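Local coordinates for DUF115 domain-containing protein (Magnetospirillum magneticum AMB-1, PDB 5MU5) that is a Maf-type glycosyltransferase involved in bacterial flagella formation, probably by attaching sugars to flagellin, at residues 95-100 / 627-632; 111-116 / 611-616. One frame throughout, in Å; residues are numbered along the deposited sequence.

Contact 1 (95-100 / 627-632); sequences KRFLYN and DEFHQM
F97 of helix 92-107 reaches across to E628, F629 and M632 of helix 618-646 in a nearly antiparallel helix pair, with the two short segments inclined at 157° and their axes 9.8 Å apart at closest approach. The F97 ring does most of the bridging. With CG anti to the backbone N, it leaves its own helix and drives an edge against the partner backbone, CE1 lying 3.5 Å from F629 N and 3.7 Å from E628 CB. The F629 side chain also packs on M561 of helix 546-564, and the residue meets F97 chiefly through its backbone N and its CB. M632 closes over the root of the phenylalanine: its SD stands 3.8 Å from F97 CB and 4.7 Å from the centroid of the F97 ring, an oblique Met-aromatic contact.

Beside this apolar patch lies one polar link. N100 ND2 donates to E628 OE1 over 3.1 Å in a nearly straight bond (166°). The oxygen lies almost in the amide plane of N100, yet the N-H comes down on it from above the carboxylate plane, and the two flat groups are turned 75° apart. The bend of the E628 chain at chi2 brings the carboxylate back over N100 CB. Its other oxygen, OE2, forms a salt bridge with R104 one turn further along helix 92-107, so the buried carboxylate is gripped at both oxygens by the same helix; the arginine, which also pairs with D627, would be expected to favour the ionised form of the glutamate. Helix 589-609 adds Y605 against F97 and L598 and A601 against M632, packing characteristic of an alpha-helical bundle, here with 92-107 and 618-646 running nearly antiparallel.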
loop_
_atom_site.group_PDB
_atom_site.type_symbol
_atom_site.label_atom_id
_atom_site.label_comp_id
_atom_site.label_asym_id
_atom_site.label_seq_id
_atom_site.Cartn_x
_atom_site.Cartn_y
_atom_site.Cartn_z
ATOM N N LYS A 95 -0.670 15.752 -14.030
ATOM C CA LYS A 95 0.243 16.857 -14.229
ATOM C C LYS A 95 -0.435 17.932 -15.075
ATOM O O LYS A 95 -0.416 19.110 -14.732
ATOM C CB LYS A 95 1.501 16.336 -14.915
ATOM C CG LYS A 95 2.663 17.307 -14.956
ATOM C CD LYS A 95 3.678 16.888 -16.015
ATOM C CE LYS A 95 4.780 17.923 -16.169
ATOM N NZ LYS A 95 5.462 17.754 -17.482
ATOM N N ARG A 96 -1.041 17.505 -16.176
ATOM C CA ARG A 96 -1.767 18.387 -17.084
ATOM C C ARG A 96 -2.948 19.062 -16.370
ATOM O O ARG A 96 -3.199 20.250 -16.516
ATOM C CB ARG A 96 -2.312 17.574 -18.262
ATOM C CG ARG A 96 -2.848 18.407 -19.402
ATOM C CD ARG A 96 -1.673 18.905 -20.231
ATOM N NE ARG A 96 -1.933 20.179 -20.876
ATOM C CZ ARG A 96 -1.048 20.839 -21.617
ATOM N NH1 ARG A 96 0.171 20.350 -21.809
ATOM N NH2 ARG A 96 -1.381 22.002 -22.160
ATOM N N PHE A 97 -3.690 18.271 -15.617
ATOM C CA PHE A 97 -4.818 18.776 -14.877
ATOM C C PHE A 97 -4.367 19.875 -13.916
ATOM O O PHE A 97 -4.973 20.950 -13.863
ATOM C CB PHE A 97 -5.505 17.637 -14.102
ATOM C CG PHE A 97 -6.535 18.108 -13.112
ATOM C CD1 PHE A 97 -7.760 18.596 -13.539
ATOM C CD2 PHE A 97 -6.288 18.050 -11.756
ATOM C CE1 PHE A 97 -8.718 19.020 -12.629
ATOM C CE2 PHE A 97 -7.229 18.478 -10.839
ATOM C CZ PHE A 97 -8.447 18.968 -11.278
ATOM N N LEU A 98 -3.331 19.572 -13.139
ATOM C CA LEU A 98 -2.857 20.481 -12.106
ATOM C C LEU A 98 -2.336 21.736 -12.753
ATOM O O LEU A 98 -2.657 22.844 -12.339
ATOM C CB LEU A 98 -1.756 19.844 -11.250
ATOM C CG LEU A 98 -1.131 20.757 -10.180
ATOM C CD1 LEU A 98 -2.191 21.304 -9.242
ATOM C CD2 LEU A 98 -0.081 20.017 -9.372
ATOM N N TYR A 99 -1.542 21.563 -13.794
ATOM C CA TYR A 99 -1.010 22.729 -14.504
ATOM C C TYR A 99 -2.163 23.645 -14.958
ATOM O O TYR A 99 -2.098 24.879 -14.762
ATOM C CB TYR A 99 -0.137 22.292 -15.693
ATOM C CG TYR A 99 0.479 23.437 -16.448
ATOM C CD1 TYR A 99 -0.192 24.030 -17.511
ATOM C CD2 TYR A 99 1.733 23.934 -16.099
ATOM C CE1 TYR A 99 0.361 25.086 -18.197
ATOM C CE2 TYR A 99 2.297 24.991 -16.788
ATOM C CZ TYR A 99 1.601 25.563 -17.834
ATOM O OH TYR A 99 2.139 26.614 -18.538
ATOM N N ASN A 100 -3.231 23.055 -15.513
ATOM C CA ASN A 100 -4.322 23.872 -16.046
ATOM C C ASN A 100 -5.121 24.612 -15.007
ATOM O O ASN A 100 -5.431 25.780 -15.208
ATOM C CB ASN A 100 -5.280 23.070 -16.921
ATOM C CG ASN A 100 -4.665 22.670 -18.248
ATOM O OD1 ASN A 100 -3.519 22.981 -18.543
ATOM N ND2 ASN A 100 -5.424 21.951 -19.037
ATOM N N ASP A 627 -14.464 22.177 -14.639
ATOM C CA ASP A 627 -14.278 22.143 -16.078
ATOM C C ASP A 627 -13.037 21.326 -16.480
ATOM O O ASP A 627 -13.104 20.512 -17.391
ATOM C CB ASP A 627 -14.160 23.566 -16.604
ATOM C CG ASP A 627 -14.151 23.621 -18.092
ATOM O OD1 ASP A 627 -14.949 22.896 -18.713
ATOM O OD2 ASP A 627 -13.352 24.390 -18.650
ATOM N N GLU A 628 -11.916 21.550 -15.793
ATOM C CA GLU A 628 -10.697 20.800 -16.063
ATOM C C GLU A 628 -10.826 19.345 -15.655
ATOM O O GLU A 628 -10.257 18.479 -16.301
ATOM C CB GLU A 628 -9.496 21.438 -15.382
ATOM C CG GLU A 628 -9.137 22.794 -15.976
ATOM C CD GLU A 628 -8.662 22.737 -17.430
ATOM O OE1 GLU A 628 -8.251 21.645 -17.907
ATOM O OE2 GLU A 628 -8.689 23.806 -18.101
ATOM N N PHE A 629 -11.581 19.067 -14.600
ATOM C CA PHE A 629 -11.800 17.688 -14.207
ATOM C C PHE A 629 -12.499 16.946 -15.355
ATOM O O PHE A 629 -12.134 15.815 -15.664
ATOM C CB PHE A 629 -12.601 17.632 -12.913
ATOM C CG PHE A 629 -12.663 16.271 -12.282
ATOM C CD1 PHE A 629 -11.595 15.789 -11.527
ATOM C CD2 PHE A 629 -13.809 15.480 -12.404
ATOM C CE1 PHE A 629 -11.646 14.534 -10.930
ATOM C CE2 PHE A 629 -13.869 14.225 -11.800
ATOM C CZ PHE A 629 -12.782 13.751 -11.065
ATOM N N HIS A 630 -13.482 17.601 -15.984
ATOM C CA HIS A 630 -14.164 17.069 -17.177
ATOM C C HIS A 630 -13.237 16.866 -18.368
ATOM O O HIS A 630 -13.309 15.833 -19.039
ATOM C CB HIS A 630 -15.318 17.972 -17.615
ATOM C CG HIS A 630 -16.642 17.558 -17.072
ATOM N ND1 HIS A 630 -17.568 16.872 -17.829
ATOM C CD2 HIS A 630 -17.194 17.715 -15.844
ATOM C CE1 HIS A 630 -18.639 16.630 -17.093
ATOM N NE2 HIS A 630 -18.439 17.133 -15.886
ATOM N N GLN A 631 -12.405 17.856 -18.671
ATOM C CA GLN A 631 -11.445 17.689 -19.753
ATOM C C GLN A 631 -10.527 16.501 -19.463
ATOM O O GLN A 631 -10.238 15.720 -20.359
ATOM C CB GLN A 631 -10.637 18.955 -20.016
ATOM C CG GLN A 631 -11.374 19.975 -20.878
ATOM C CD GLN A 631 -10.576 21.260 -21.118
ATOM O OE1 GLN A 631 -9.340 21.243 -21.238
ATOM N NE2 GLN A 631 -11.285 22.386 -21.191
ATOM N N MET A 632 -10.096 16.348 -18.214
ATOM C CA MET A 632 -9.258 15.219 -17.845
ATOM C C MET A 632 -9.987 13.900 -18.093
ATOM O O MET A 632 -9.430 12.967 -18.692
ATOM C CB MET A 632 -8.863 15.293 -16.381
ATOM C CG MET A 632 -7.813 14.278 -15.977
ATOM S SD MET A 632 -7.406 14.343 -14.232
ATOM C CE MET A 632 -8.884 13.613 -13.545
#

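Contact 2 (111-116 / 611-616)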
loop_
_atom_site.group_PDB
_atom_site.type_symbol
_atom_site.label_atom_id
_atom_site.label_comp_id
_atom_site.label_asym_id
_atom_site.label_seq_id
_atom_site.Cartn_x
_atom_site.Cartn_y
_atom_site.Cartn_z
ATOM N N SER A 111 -4.642 33.868 -6.441
ATOM C CA SER A 111 -3.368 33.350 -5.969
ATOM C C SER A 111 -3.633 32.341 -4.849
ATOM O O SER A 111 -4.785 32.058 -4.508
ATOM C CB SER A 111 -2.478 34.476 -5.489
ATOM O OG SER A 111 -3.119 35.136 -4.423
ATOM N N PHE A 112 -2.566 31.795 -4.288
ATOM C CA PHE A 112 -2.685 30.707 -3.330
ATOM C C PHE A 112 -1.879 30.979 -2.081
ATOM O O PHE A 112 -0.706 31.245 -2.158
ATOM C CB PHE A 112 -2.245 29.413 -3.997
ATOM C CG PHE A 112 -3.114 29.040 -5.163
ATOM C CD1 PHE A 112 -4.336 28.413 -4.952
ATOM C CD2 PHE A 112 -2.763 29.393 -6.449
ATOM C CE1 PHE A 112 -5.171 28.104 -6.006
ATOM C CE2 PHE A 112 -3.595 29.075 -7.514
ATOM C CZ PHE A 112 -4.801 28.433 -7.289
ATOM N N LEU A 113 -2.538 30.947 -0.930
ATOM C CA LEU A 113 -1.859 31.087 0.332
ATOM C C LEU A 113 -1.058 29.827 0.633
ATOM O O LEU A 113 -1.370 28.738 0.156
ATOM C CB LEU A 113 -2.875 31.260 1.445
ATOM C CG LEU A 113 -3.856 32.411 1.379
ATOM C CD1 LEU A 113 -4.947 32.146 2.400
ATOM C CD2 LEU A 113 -3.162 33.744 1.639
ATOM N N GLN A 114 -0.044 29.970 1.472
ATOM C CA GLN A 114 0.729 28.820 1.921
ATOM C C GLN A 114 -0.174 27.915 2.765
ATOM O O GLN A 114 -0.181 26.720 2.600
ATOM C CB GLN A 114 1.924 29.277 2.760
ATOM C CG GLN A 114 2.918 28.153 3.045
ATOM C CD GLN A 114 3.879 28.444 4.203
ATOM O OE1 GLN A 114 4.005 29.573 4.676
ATOM N NE2 GLN A 114 4.563 27.406 4.660
ATOM N N HIS A 115 -0.939 28.510 3.670
ATOM C CA HIS A 115 -1.805 27.761 4.570
ATOM C C HIS A 115 -3.220 28.249 4.377
ATOM O O HIS A 115 -3.431 29.419 4.078
ATOM C CB HIS A 115 -1.380 27.966 6.043
ATOM C CG HIS A 115 0.009 27.489 6.348
ATOM N ND1 HIS A 115 0.447 26.221 6.017
ATOM C CD2 HIS A 115 1.049 28.095 6.974
ATOM C CE1 HIS A 115 1.700 26.073 6.410
ATOM N NE2 HIS A 115 2.090 27.197 6.988
ATOM N N PRO A 116 -4.206 27.363 4.544
ATOM C CA PRO A 116 -5.564 27.876 4.434
ATOM C C PRO A 116 -5.894 28.937 5.511
ATOM O O PRO A 116 -5.406 28.857 6.641
ATOM C CB PRO A 116 -6.422 26.624 4.658
ATOM C CG PRO A 116 -5.535 25.486 4.333
ATOM C CD PRO A 116 -4.192 25.922 4.809
ATOM N N ARG A 611 -6.815 27.033 -0.267
ATOM C CA ARG A 611 -5.786 28.062 -0.179
ATOM C C ARG A 611 -5.972 29.178 -1.195
ATOM O O ARG A 611 -5.206 30.137 -1.225
ATOM C CB ARG A 611 -4.419 27.396 -0.374
ATOM C CG ARG A 611 -4.031 26.496 0.793
ATOM C CD ARG A 611 -2.762 25.714 0.512
ATOM N NE ARG A 611 -2.330 24.914 1.668
ATOM C CZ ARG A 611 -2.915 23.786 2.077
ATOM N NH1 ARG A 611 -3.979 23.274 1.456
ATOM N NH2 ARG A 611 -2.419 23.141 3.110
ATOM N N VAL A 612 -7.005 29.074 -2.019
ATOM C CA VAL A 612 -7.219 30.079 -3.044
ATOM C C VAL A 612 -7.695 31.412 -2.444
ATOM O O VAL A 612 -8.560 31.434 -1.588
ATOM C CB VAL A 612 -8.196 29.570 -4.126
ATOM C CG1 VAL A 612 -9.622 29.528 -3.610
ATOM C CG2 VAL A 612 -8.082 30.424 -5.379
ATOM N N THR A 613 -7.080 32.510 -2.884
ATOM C CA THR A 613 -7.518 33.863 -2.530
ATOM C C THR A 613 -7.658 34.674 -3.812
ATOM O O THR A 613 -6.964 34.399 -4.801
ATOM C CB THR A 613 -6.527 34.615 -1.613
ATOM O OG1 THR A 613 -5.238 34.679 -2.238
ATOM C CG2 THR A 613 -6.424 33.915 -0.274
ATOM N N PRO A 614 -8.523 35.692 -3.795
ATOM C CA PRO A 614 -9.410 36.129 -2.706
ATOM C C PRO A 614 -10.525 35.131 -2.395
ATOM O O PRO A 614 -11.157 34.577 -3.309
ATOM C CB PRO A 614 -10.034 37.411 -3.247
ATOM C CG PRO A 614 -9.123 37.888 -4.312
ATOM C CD PRO A 614 -8.369 36.714 -4.841
ATOM N N ALA A 615 -10.784 34.943 -1.110
ATOM C CA ALA A 615 -11.748 33.958 -0.638
ATOM C C ALA A 615 -13.150 34.099 -1.258
ATOM O O ALA A 615 -13.806 33.093 -1.530
ATOM C CB ALA A 615 -11.820 33.981 0.892
ATOM N N ASP A 616 -13.602 35.324 -1.503
ATOM C CA ASP A 616 -14.926 35.528 -2.104
ATOM C C ASP A 616 -14.989 35.163 -3.591
ATOM O O ASP A 616 -16.058 35.199 -4.179
ATOM C CB ASP A 616 -15.434 36.963 -1.879
ATOM C CG ASP A 616 -14.551 38.018 -2.536
ATOM O OD1 ASP A 616 -13.430 37.684 -2.987
ATOM O OD2 ASP A 616 -14.986 39.191 -2.591
#
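S111 and T613 pair across a two-stranded antiparallel sheet, 111-112 with 612-613, that joins the Maf N-terminal region to the C-terminal helical bundle region. They form its hydrogen-bonded pair: S111 N donates to T613 O at 2.9 Å, and T613 N returns a nearly straight bond to S111 O at 2.8 Å. On the face carrying these two side chains, S111 OG donates to T613 OG1 over 3.1 Å, a bond toward the exposed end of the contact, where P614 follows a cis peptide and the chain leads away. T613 CG2 presses against L113 CG at 3.4 Å, tight for two carbons.

The opposite face is the buried one. In the non-hydrogen-bonded pair F112-V612, CE1 of F112 meets V612 CG2 at 3.8 Å, and Y608 and F621 each pack edge-to-face with the F112 ring. Beyond the strand, L113 N bonds R611 O.

Past the sheet, R611 is buried in the turn made by residues 113-116. Its chain, extended from CG to NE (chi2 173°, chi3 176°), runs past L113 O and carries the guanidinium to P116, whose CD rests over one face. NH1 is held by a salt bridge to D208 and a hydrogen bond to Y607 O, so the group is anchored at its far end as well. Nearer the chain, R611 NE donates a hydrogen bond to Q114 O at 3.0 Å; the oxygen sits in the guanidinium plane, but the donor stands 43° out of the carbonyl plane.

Both contacts join the same two pieces of chain, since helix 92-107 is followed by strand 111-112 and strand 612-613 by helix 618-646. They fasten the N-terminal region to the C-terminal bundle at two places, with centres about 19 Å apart and nearest atoms about 8 Å apart. Contact 1 is the buried one, made largely by side chains: an aromatic ring, a sulfur and a single amide-carboxylate bond. Contact 2 lies partly at the surface and relies mainly on backbone hydrogen bonds, its charged group being an arginine rather than a glutamate. Helix 589-609 borders both, Y605 packing on F97 and Y608 on F112 as well as L98.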